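PDB 5C2V: hydrazine synthase subunit alpha from Candidatus Kuenenia stuttgartiensis, which catalyses the second half-reaction of hydrazine synthesis, condensing hydroxylamine formed in the gamma subunit with ammonia. Local coordinates for residues D[220-225]-D[260-265]; D[269-274]-D[563-568]; D[296-301]-D[316-321]. One frame throughout, in Å; residues are numbered along the deposited sequence.

Contact 1 of 3, residues D[220-225]-D[260-265]; sequences QITYNL and CVDNWD
Ile221 leans its branched side chain against the turn of Trp264 and Asp265, and this one residue makes most of the contact. Its CA comes within 5.3 Å of the CA of Asp265. The first atom out, Ile221 CB, lies 3.5 Å from Asp265 O. At CB the chain forks. The short branch, CG2, is anti to the carbonyl carbon and rests 3.3 Å from Trp264 O while still touching the carbonyl of Asp265. The long branch leaves between the backbone N and the carbonyl carbon (chi1 64°); CG1 acts as a spacer, and CD1, extended from it, returns to the same carbonyl, 3.4 Å from Trp264 O. Both methyls therefore rest against the same side of one carbonyl oxygen. A beta-branched isoleucine suits the place because its two branches present two methyl groups to the backbone oxygens, with no polar atom that needs a partner.

No hydrogen bond joins the two segments, so the fit is one of van der Waals contact against backbone oxygens. Thr222 adds a lesser touch: its CG2 lies 4.1 Å from Asp262 OD2 as the two side chains slide past each other. Their polar ends are engaged separately, Thr222 OG1 with the backbone N of Leu187 and Asp262 OD2 with the hydroxyl of Tyr547. Asp265 O, beside the isoleucine, is hydrogen-bonded to Arg549.

The indole of Trp264 leads off in another direction, to a cation-pi contact with Arg189. The contact is buried where two neighbouring sheets meet, consistent with adjoining blades of the propeller: residues 220-225 run from strand 216-220 toward strand 228-233, beside strand 186-191, while residues 260-265 leave strand 256-262, which is paired with strands 239-245 and 270-273.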
loop_
_atom_site.group_PDB
_atom_site.type_symbol
_atom_site.label_atom_id
_atom_site.label_comp_id
_atom_site.label_asym_id
_atom_site.label_seq_id
_atom_site.Cartn_x
_atom_site.Cartn_y
_atom_site.Cartn_z
ATOM N N GLN D 220 28.962 21.345 7.575
ATOM C CA GLN D 220 27.728 20.582 7.391
ATOM C C GLN D 220 27.598 20.063 5.962
ATOM O O GLN D 220 27.410 20.840 5.026
ATOM C CB GLN D 220 26.515 21.443 7.748
ATOM C CG GLN D 220 25.185 20.717 7.651
ATOM C CD GLN D 220 24.011 21.609 7.995
ATOM O OE1 GLN D 220 24.186 22.744 8.441
ATOM N NE2 GLN D 220 22.802 21.102 7.789
ATOM N N ILE D 221 27.703 18.748 5.801
ATOM C CA ILE D 221 27.678 18.139 4.474
ATOM C C ILE D 221 26.297 17.680 3.984
ATOM O O ILE D 221 26.132 17.386 2.800
ATOM C CB ILE D 221 28.626 16.929 4.421
ATOM C CG1 ILE D 221 28.141 15.834 5.377
ATOM C CG2 ILE D 221 30.043 17.356 4.765
ATOM C CD1 ILE D 221 29.041 14.622 5.424
ATOM N N THR D 222 25.311 17.624 4.877
ATOM C CA THR D 222 23.965 17.173 4.500
ATOM C C THR D 222 22.901 18.137 5.010
ATOM O O THR D 222 22.882 18.485 6.184
ATOM C CB THR D 222 23.653 15.759 5.033
ATOM O OG1 THR D 222 23.678 15.764 6.466
ATOM C CG2 THR D 222 24.660 14.746 4.506
ATOM N N TYR D 223 22.061 18.614 4.100
ATOM C CA TYR D 223 21.061 19.634 4.410
ATOM C C TYR D 223 19.600 19.176 4.576
ATOM O O TYR D 223 18.702 20.015 4.661
ATOM C CB TYR D 223 21.190 20.747 3.376
ATOM C CG TYR D 223 22.521 21.428 3.580
ATOM C CD1 TYR D 223 23.647 21.033 2.868
ATOM C CD2 TYR D 223 22.675 22.404 4.555
ATOM C CE1 TYR D 223 24.874 21.629 3.085
ATOM C CE2 TYR D 223 23.894 23.006 4.778
ATOM C CZ TYR D 223 24.991 22.615 4.043
ATOM O OH TYR D 223 26.208 23.216 4.267
ATOM N N ASN D 224 19.366 17.864 4.600
ATOM C CA ASN D 224 18.015 17.300 4.737
ATOM C C ASN D 224 17.202 17.917 5.882
ATOM O O ASN D 224 17.712 18.116 6.984
ATOM C CB ASN D 224 18.104 15.783 4.949
ATOM C CG ASN D 224 16.754 15.084 4.833
ATOM O OD1 ASN D 224 15.709 15.724 4.724
ATOM N ND2 ASN D 224 16.777 13.755 4.874
ATOM N N LEU D 225 15.934 18.218 5.600
ATOM C CA LEU D 225 15.039 18.831 6.582
ATOM C C LEU D 225 14.581 17.838 7.645
ATOM O O LEU D 225 14.051 18.230 8.685
ATOM C CB LEU D 225 13.824 19.449 5.888
ATOM C CG LEU D 225 14.035 20.849 5.309
ATOM C CD1 LEU D 225 12.764 21.372 4.661
ATOM C CD2 LEU D 225 14.509 21.798 6.395
ATOM N N CYS D 260 21.197 4.933 2.365
ATOM C CA CYS D 260 21.824 5.605 1.234
ATOM C C CYS D 260 23.300 5.905 1.488
ATOM O O CYS D 260 23.826 5.626 2.568
ATOM C CB CYS D 260 21.077 6.901 0.912
ATOM S SG CYS D 260 21.030 8.092 2.270
ATOM N N VAL D 261 23.964 6.477 0.487
ATOM C CA VAL D 261 25.365 6.860 0.614
ATOM C C VAL D 261 25.599 8.283 0.120
ATOM O O VAL D 261 24.816 8.817 -0.666
ATOM C CB VAL D 261 26.305 5.912 -0.164
ATOM C CG1 VAL D 261 26.167 4.484 0.333
ATOM C CG2 VAL D 261 26.029 5.986 -1.653
ATOM N N ASP D 262 26.678 8.895 0.598
ATOM C CA ASP D 262 27.076 10.222 0.142
ATOM C C ASP D 262 28.580 10.398 0.307
ATOM O O ASP D 262 29.192 9.759 1.161
ATOM C CB ASP D 262 26.324 11.309 0.918
ATOM C CG ASP D 262 26.420 12.674 0.258
ATOM O OD1 ASP D 262 27.234 12.841 -0.674
ATOM O OD2 ASP D 262 25.679 13.589 0.679
ATOM N N ASN D 263 29.174 11.261 -0.510
ATOM C CA ASN D 263 30.583 11.593 -0.352
ATOM C C ASN D 263 30.791 12.334 0.961
ATOM O O ASN D 263 29.874 12.981 1.466
ATOM C CB ASN D 263 31.082 12.429 -1.532
ATOM C CG ASN D 263 31.181 11.627 -2.815
ATOM O OD1 ASN D 263 30.704 12.053 -3.867
ATOM N ND2 ASN D 263 31.804 10.456 -2.734
ATOM N N TRP D 264 31.996 12.240 1.516
ATOM C CA TRP D 264 32.257 12.777 2.848
ATOM C C TRP D 264 32.152 14.301 2.899
ATOM O O TRP D 264 32.087 14.886 3.981
ATOM C CB TRP D 264 33.634 12.320 3.345
ATOM C CG TRP D 264 34.793 12.855 2.564
ATOM C CD1 TRP D 264 35.184 12.477 1.313
ATOM C CD2 TRP D 264 35.732 13.846 2.996
ATOM N NE1 TRP D 264 36.300 13.181 0.933
ATOM C CE2 TRP D 264 36.656 14.028 1.949
ATOM C CE3 TRP D 264 35.876 14.602 4.163
ATOM C CZ2 TRP D 264 37.712 14.935 2.035
ATOM C CZ3 TRP D 264 36.924 15.502 4.246
ATOM C CH2 TRP D 264 37.827 15.661 3.188
ATOM N N ASP D 265 32.143 14.943 1.734
ATOM C CA ASP D 265 31.862 16.373 1.660
ATOM C C ASP D 265 30.398 16.640 1.305
ATOM O O ASP D 265 29.962 17.790 1.265
ATOM C CB ASP D 265 32.781 17.053 0.643
ATOM C CG ASP D 265 32.655 16.459 -0.744
ATOM O OD1 ASP D 265 32.350 15.253 -0.848
ATOM O OD2 ASP D 265 32.860 17.196 -1.731
#

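Contact 2 of 3, residues D[269-274]-D[563-568]; sequences PRPIYG and SYRGRA. With HEC (heme c), chain B.
Arg270 and Pro271 of strand 270-273 lie beside Tyr564 and Arg565 of an irregular loop, with CA atoms 6.0 Å apart in both pairs and no direct hydrogen bond between the backbones. A water makes the link instead, donating to Pro271 O and Arg565 O and weakly accepting from Arg565 NH1. Pro271, compact and without an N-H to satisfy, wedges between loop and heme: its CD lies 3.4 Å from Tyr564 O, and its CG packs against the heme propionate arm, 3.5 Å from CBA.

Arg565 bends at its second torsion (chi2 61°), and this lays the guanidinium across the strand. Ile272 O sits over the centre of that flat group, 3.0 Å from Arg565 CZ, a placement that makes no hydrogen bond. Arg565 NH2 also reaches the Tyr273 ring, whose plane stands 76° from the guanidinium. The charge is answered by Glu279, and NH2 is hydrogen-bonded to Pro321 O. A classic beta bulge, Ile272 and Tyr273 opposite Ile259, interrupts the strand here.

Tyr564 turns one face over the porphyrin and binds the iron through OH, at 2.1 Å from FE. In the CxxCH motif of this c-type heme, Cys556 and Cys559 hold the porphyrin, but His560 binds zinc with Cys276. Tyrosine ligation marks the pentacoordinated heme of the middle domain.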
loop_
_atom_site.group_PDB
_atom_site.type_symbol
_atom_site.label_atom_id
_atom_site.label_comp_id
_atom_site.label_asym_id
_atom_site.label_seq_id
_atom_site.Cartn_x
_atom_site.Cartn_y
_atom_site.Cartn_z
ATOM N N PRO D 269 25.016 12.670 -2.891
ATOM C CA PRO D 269 24.115 11.730 -2.211
ATOM C C PRO D 269 23.269 10.914 -3.190
ATOM O O PRO D 269 22.707 11.471 -4.131
ATOM C CB PRO D 269 23.230 12.644 -1.358
ATOM C CG PRO D 269 23.280 13.967 -2.041
ATOM C CD PRO D 269 24.654 14.074 -2.628
ATOM N N ARG D 270 23.181 9.607 -2.961
ATOM C CA ARG D 270 22.368 8.734 -3.801
ATOM C C ARG D 270 21.754 7.612 -2.965
ATOM O O ARG D 270 22.360 7.154 -1.997
ATOM C CB ARG D 270 23.206 8.155 -4.945
ATOM C CG ARG D 270 24.354 7.275 -4.487
ATOM C CD ARG D 270 25.242 6.848 -5.643
ATOM N NE ARG D 270 26.223 5.847 -5.231
ATOM C CZ ARG D 270 26.044 4.535 -5.343
ATOM N NH1 ARG D 270 24.920 4.059 -5.860
ATOM N NH2 ARG D 270 26.991 3.697 -4.940
ATOM N N PRO D 271 20.543 7.166 -3.337
ATOM C CA PRO D 271 19.848 6.115 -2.584
ATOM C C PRO D 271 20.456 4.734 -2.794
ATOM O O PRO D 271 21.001 4.457 -3.863
ATOM C CB PRO D 271 18.430 6.166 -3.152
ATOM C CG PRO D 271 18.621 6.645 -4.547
ATOM C CD PRO D 271 19.735 7.652 -4.469
ATOM N N ILE D 272 20.357 3.881 -1.781
ATOM C CA ILE D 272 20.806 2.499 -1.899
ATOM C C ILE D 272 19.607 1.559 -1.838
ATOM O O ILE D 272 19.333 0.842 -2.799
ATOM C CB ILE D 272 21.827 2.128 -0.807
ATOM C CG1 ILE D 272 23.118 2.924 -0.998
ATOM C CG2 ILE D 272 22.124 0.638 -0.836
ATOM C CD1 ILE D 272 23.821 2.646 -2.312
ATOM N N TYR D 273 18.897 1.549 -0.713
ATOM C CA TYR D 273 17.702 0.712 -0.610
ATOM C C TYR D 273 16.639 1.273 0.335
ATOM O O TYR D 273 16.960 1.855 1.371
ATOM C CB TYR D 273 18.090 -0.700 -0.163
ATOM C CG TYR D 273 16.988 -1.722 -0.329
ATOM C CD1 TYR D 273 16.681 -2.243 -1.580
ATOM C CD2 TYR D 273 16.258 -2.171 0.765
ATOM C CE1 TYR D 273 15.676 -3.180 -1.738
ATOM C CE2 TYR D 273 15.251 -3.108 0.615
ATOM C CZ TYR D 273 14.964 -3.608 -0.638
ATOM O OH TYR D 273 13.963 -4.540 -0.791
ATOM N N GLY D 274 15.373 1.088 -0.032
ATOM C CA GLY D 274 14.266 1.373 0.867
ATOM C C GLY D 274 13.428 2.618 0.624
ATOM O O GLY D 274 12.437 2.829 1.323
ATOM N N SER D 563 18.932 6.588 -12.990
ATOM C CA SER D 563 20.357 6.831 -13.185
ATOM C C SER D 563 21.069 6.959 -11.845
ATOM O O SER D 563 22.239 6.606 -11.726
ATOM C CB SER D 563 20.595 8.088 -14.021
ATOM O OG SER D 563 20.371 9.262 -13.259
ATOM N N TYR D 564 20.371 7.487 -10.845
ATOM C CA TYR D 564 20.929 7.531 -9.500
ATOM C C TYR D 564 20.460 6.381 -8.607
ATOM O O TYR D 564 20.786 6.359 -7.419
ATOM C CB TYR D 564 20.636 8.876 -8.818
ATOM C CG TYR D 564 19.265 9.486 -9.039
ATOM C CD1 TYR D 564 18.181 9.124 -8.246
ATOM C CD2 TYR D 564 19.071 10.468 -10.001
ATOM C CE1 TYR D 564 16.933 9.702 -8.433
ATOM C CE2 TYR D 564 17.829 11.049 -10.195
ATOM C CZ TYR D 564 16.763 10.666 -9.407
ATOM O OH TYR D 564 15.527 11.254 -9.597
ATOM N N ARG D 565 19.698 5.432 -9.149
ATOM C CA ARG D 565 19.269 4.310 -8.317
ATOM C C ARG D 565 19.737 2.928 -8.798
ATOM O O ARG D 565 20.737 2.410 -8.302
ATOM C CB ARG D 565 17.737 4.324 -8.205
ATOM C CG ARG D 565 17.123 3.144 -7.459
ATOM C CD ARG D 565 17.597 3.068 -6.022
ATOM N NE ARG D 565 17.138 1.845 -5.372
ATOM C CZ ARG D 565 17.805 0.695 -5.386
ATOM N NH1 ARG D 565 18.970 0.611 -6.012
ATOM N NH2 ARG D 565 17.311 -0.369 -4.767
ATOM N N GLY D 566 19.031 2.336 -9.758
ATOM C CA GLY D 566 19.371 0.998 -10.215
ATOM C C GLY D 566 19.831 0.847 -11.649
ATOM O O GLY D 566 20.087 -0.268 -12.104
ATOM N N ARG D 567 19.959 1.958 -12.363
ATOM C CA ARG D 567 20.194 1.887 -13.799
ATOM C C ARG D 567 21.422 2.677 -14.221
ATOM O O ARG D 567 21.790 3.668 -13.589
ATOM C CB ARG D 567 18.964 2.381 -14.567
ATOM C CG ARG D 567 17.792 1.409 -14.546
ATOM C CD ARG D 567 16.643 1.880 -15.427
ATOM N NE ARG D 567 17.042 2.069 -16.820
ATOM C CZ ARG D 567 17.186 1.082 -17.700
ATOM N NH1 ARG D 567 16.971 -0.176 -17.335
ATOM N NH2 ARG D 567 17.549 1.351 -18.946
ATOM N N ALA D 568 22.055 2.226 -15.297
ATOM C CA ALA D 568 23.209 2.918 -15.844
ATOM C C ALA D 568 22.769 4.178 -16.575
ATOM O O ALA D 568 21.669 4.234 -17.126
ATOM C CB ALA D 568 23.989 2.004 -16.775
HETATM FE FE HEC B . 14.936 12.947 -8.534
HETATM C CHA HEC B . 13.638 11.037 -5.967
HETATM C CHB HEC B . 17.982 12.958 -6.962
HETATM C CHC HEC B . 16.148 15.181 -10.872
HETATM C CHD HEC B . 11.842 13.130 -10.000
HETATM N NA HEC B . 15.671 12.145 -6.796
HETATM C C1A HEC B . 14.963 11.397 -5.876
HETATM C C2A HEC B . 15.856 11.050 -4.793
HETATM C C3A HEC B . 17.054 11.578 -5.061
HETATM C C4A HEC B . 16.964 12.279 -6.328
HETATM C CMA HEC B . 18.318 11.466 -4.181
HETATM C CAA HEC B . 15.473 10.219 -3.549
HETATM C CBA HEC B . 15.914 8.770 -3.732
HETATM C CGA HEC B . 15.115 8.097 -4.819
HETATM O O1A HEC B . 15.732 7.460 -5.712
HETATM O O2A HEC B . 13.863 8.199 -4.801
HETATM N NB HEC B . 16.709 14.010 -8.787
HETATM C C1B HEC B . 17.883 13.624 -8.164
HETATM C C2B HEC B . 18.988 14.037 -9.006
HETATM C C3B HEC B . 18.491 14.654 -10.079
HETATM C C4B HEC B . 17.044 14.649 -9.968
HETATM C CMB HEC B . 20.485 13.813 -8.706
HETATM C CAB HEC B . 19.330 15.249 -11.234
HETATM C CBB HEC B . 19.178 16.786 -11.254
HETATM N NC HEC B . 14.156 13.929 -10.175
HETATM C C1C HEC B . 14.804 14.884 -10.935
HETATM C C2C HEC B . 13.848 15.433 -11.876
HETATM C C3C HEC B . 12.645 14.948 -11.561
HETATM C C4C HEC B . 12.822 13.940 -10.533
HETATM C CMC HEC B . 14.111 16.627 -12.820
HETATM C CAC HEC B . 11.320 15.309 -12.269
HETATM C CBC HEC B . 10.393 16.047 -11.278
HETATM N ND HEC B . 13.034 12.208 -8.052
HETATM C C1D HEC B . 11.904 12.398 -8.840
HETATM C C2D HEC B . 10.787 11.701 -8.244
HETATM C C3D HEC B . 11.354 11.041 -6.983
HETATM C C4D HEC B . 12.748 11.416 -6.945
HETATM C CMD HEC B . 9.340 11.636 -8.780
HETATM C CAD HEC B . 10.605 10.171 -5.952
HETATM C CBD HEC B . 9.574 11.036 -5.239
HETATM C CGD HEC B . 8.808 10.199 -4.253
HETATM O O1D HEC B . 7.789 10.704 -3.721
HETATM O O2D HEC B . 9.209 9.031 -4.008
HETATM O O HOH W 1 20.914 2.596 -5.622
#

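Contact 3 of 3, residues D[296-301]-D[316-321]; sequences RKIVYV and VSWDAP
Ile298 and Val316 face each other as an antiparallel hydrogen-bonded pair, their side chains on the same face of the sheet. The bond from Val316 N to Ile298 O measures 2.9 Å and lies in the carbonyl plane, whereas Ile298 N approaches Val316 O from above its plane. Lys297 and Ser317 follow as a non-hydrogen-bonded pair, and Trp318 N closes the end of the ladder on Arg296 O.

The side chains fit as bumps into notches. Val316 CG2 seats in the groove between Ile298 CB and Tyr300 CE1, at 4.2 Å from each; a small branched residue fills it well. Ile298, with CG1 beside its backbone N (chi1 -56°), pushes its long branch into the angle between the Trp318 stem and the indole: CG1 is 3.8 Å from Trp318 CB, and CD1 meets the ring edge 3.6 Å from CE3. On the other side of the stem, Arg296 brings NH1 to the indole edge at CD1, with the guanidinium turned 53° from the ring. There NH1 forms a salt bridge with Asp319 OD1, its hydrogen bond weak in angle.

At the end of the strand, Ser317 OG accepts from Ala320 N, an ST motif, as the chain leaves the sheet. Ile272 of the preceding sheet packs on Ile298 and Trp318. The contact is a beta hairpin within a four-stranded antiparallel sheet, consistent with one blade of the six-bladed propeller.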
loop_
_atom_site.group_PDB
_atom_site.type_symbol
_atom_site.label_atom_id
_atom_site.label_comp_id
_atom_site.label_asym_id
_atom_site.label_seq_id
_atom_site.Cartn_x
_atom_site.Cartn_y
_atom_site.Cartn_z
ATOM N N ARG D 296 29.902 -9.358 1.423
ATOM C CA ARG D 296 29.563 -7.966 1.120
ATOM C C ARG D 296 28.065 -7.697 1.216
ATOM O O ARG D 296 27.418 -7.370 0.221
ATOM C CB ARG D 296 30.073 -7.584 -0.271
ATOM C CG ARG D 296 31.508 -7.092 -0.294
ATOM C CD ARG D 296 32.029 -6.997 -1.717
ATOM N NE ARG D 296 33.091 -6.003 -1.846
ATOM C CZ ARG D 296 32.927 -4.807 -2.401
ATOM N NH1 ARG D 296 31.743 -4.459 -2.886
ATOM N NH2 ARG D 296 33.944 -3.961 -2.477
ATOM N N LYS D 297 27.523 -7.829 2.420
ATOM C CA LYS D 297 26.106 -7.585 2.645
ATOM C C LYS D 297 25.896 -6.385 3.554
ATOM O O LYS D 297 26.548 -6.258 4.590
ATOM C CB LYS D 297 25.434 -8.815 3.259
ATOM C CG LYS D 297 25.411 -10.040 2.362
ATOM C CD LYS D 297 24.724 -11.206 3.056
ATOM C CE LYS D 297 24.662 -12.428 2.156
ATOM N NZ LYS D 297 24.016 -13.583 2.839
ATOM N N ILE D 298 24.980 -5.505 3.167
ATOM C CA ILE D 298 24.561 -4.439 4.057
ATOM C C ILE D 298 23.596 -5.045 5.058
ATOM O O ILE D 298 22.527 -5.532 4.686
ATOM C CB ILE D 298 23.874 -3.280 3.307
ATOM C CG1 ILE D 298 24.785 -2.726 2.210
ATOM C CG2 ILE D 298 23.472 -2.179 4.280
ATOM C CD1 ILE D 298 24.141 -1.637 1.379
ATOM N N VAL D 299 23.984 -5.008 6.327
ATOM C CA VAL D 299 23.179 -5.569 7.401
ATOM C C VAL D 299 22.695 -4.439 8.288
ATOM O O VAL D 299 23.494 -3.654 8.798
ATOM C CB VAL D 299 23.970 -6.591 8.240
ATOM C CG1 VAL D 299 23.157 -7.032 9.448
ATOM C CG2 VAL D 299 24.366 -7.786 7.389
ATOM N N TYR D 300 21.383 -4.349 8.464
ATOM C CA TYR D 300 20.811 -3.224 9.182
ATOM C C TYR D 300 19.673 -3.634 10.104
ATOM O O TYR D 300 19.082 -4.708 9.959
ATOM C CB TYR D 300 20.324 -2.161 8.194
ATOM C CG TYR D 300 19.239 -2.629 7.244
ATOM C CD1 TYR D 300 19.547 -3.407 6.134
ATOM C CD2 TYR D 300 17.913 -2.271 7.444
ATOM C CE1 TYR D 300 18.561 -3.827 5.260
ATOM C CE2 TYR D 300 16.920 -2.686 6.575
ATOM C CZ TYR D 300 17.250 -3.464 5.485
ATOM O OH TYR D 300 16.266 -3.880 4.618
ATOM N N VAL D 301 19.380 -2.757 11.055
ATOM C CA VAL D 301 18.272 -2.953 11.970
ATOM C C VAL D 301 16.990 -2.459 11.323
ATOM O O VAL D 301 16.861 -1.275 10.984
ATOM C CB VAL D 301 18.492 -2.213 13.304
ATOM C CG1 VAL D 301 17.209 -2.197 14.122
ATOM C CG2 VAL D 301 19.628 -2.853 14.084
ATOM N N VAL D 316 20.728 -6.635 2.639
ATOM C CA VAL D 316 20.713 -6.552 1.178
ATOM C C VAL D 316 22.140 -6.385 0.666
ATOM O O VAL D 316 22.898 -5.579 1.199
ATOM C CB VAL D 316 19.836 -5.385 0.661
ATOM C CG1 VAL D 316 18.359 -5.715 0.801
ATOM C CG2 VAL D 316 20.171 -4.088 1.385
ATOM N N SER D 317 22.503 -7.146 -0.362
ATOM C CA SER D 317 23.867 -7.124 -0.888
ATOM C C SER D 317 24.292 -5.717 -1.302
ATOM O O SER D 317 23.544 -5.008 -1.973
ATOM C CB SER D 317 24.003 -8.076 -2.078
ATOM O OG SER D 317 23.482 -7.492 -3.259
ATOM N N TRP D 318 25.491 -5.320 -0.889
ATOM C CA TRP D 318 26.009 -3.996 -1.213
ATOM C C TRP D 318 26.258 -3.843 -2.708
ATOM O O TRP D 318 26.022 -2.779 -3.280
ATOM C CB TRP D 318 27.300 -3.717 -0.441
ATOM C CG TRP D 318 28.150 -2.669 -1.089
ATOM C CD1 TRP D 318 29.261 -2.874 -1.853
ATOM C CD2 TRP D 318 27.945 -1.251 -1.052
ATOM N NE1 TRP D 318 29.767 -1.673 -2.285
ATOM C CE2 TRP D 318 28.977 -0.661 -1.807
ATOM C CE3 TRP D 318 26.993 -0.425 -0.448
ATOM C CZ2 TRP D 318 29.082 0.717 -1.975
ATOM C CZ3 TRP D 318 27.101 0.944 -0.616
ATOM C CH2 TRP D 318 28.137 1.501 -1.373
ATOM N N ASP D 319 26.737 -4.913 -3.334
ATOM C CA ASP D 319 27.054 -4.895 -4.757
ATOM C C ASP D 319 25.803 -4.685 -5.604
ATOM O O ASP D 319 25.808 -3.893 -6.547
ATOM C CB ASP D 319 27.757 -6.191 -5.164
ATOM C CG ASP D 319 29.094 -6.371 -4.470
ATOM O OD1 ASP D 319 29.723 -5.352 -4.117
ATOM O OD2 ASP D 319 29.515 -7.532 -4.279
ATOM N N ALA D 320 24.734 -5.396 -5.263
ATOM C CA ALA D 320 23.466 -5.256 -5.973
ATOM C C ALA D 320 22.305 -5.114 -4.994
ATOM O O ALA D 320 21.598 -6.083 -4.717
ATOM C CB ALA D 320 23.241 -6.444 -6.896
ATOM N N PRO D 321 22.101 -3.896 -4.468
ATOM C CA PRO D 321 21.041 -3.636 -3.488
ATOM C C PRO D 321 19.652 -3.594 -4.116
ATOM O O PRO D 321 19.121 -2.516 -4.388
ATOM C CB PRO D 321 21.424 -2.270 -2.918
ATOM C CG PRO D 321 22.170 -1.607 -4.015
ATOM C CD PRO D 321 22.916 -2.697 -4.732
#

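Followed from the N terminus, the chain first closes contact 1: residues 220-225 lead into the four-stranded sheet that runs from strand 228-233 to strand 270-273, and 260-265, at and just past the end of its third strand, return after 34 residues. Contact 2 opens almost at once, on the last strand, probably hydrogen-bonded to its neighbour through Val261 O and Arg270 N. Before it closes, the next sheet is built, and contact 3, joining two of its strands, is nested inside the long loop. Residues 563-568 bring the heme-binding region back against what are probably blades of the propeller. Pro321, in the loop after strand 312-317, packs on Ile272, joining contacts 2 and 3.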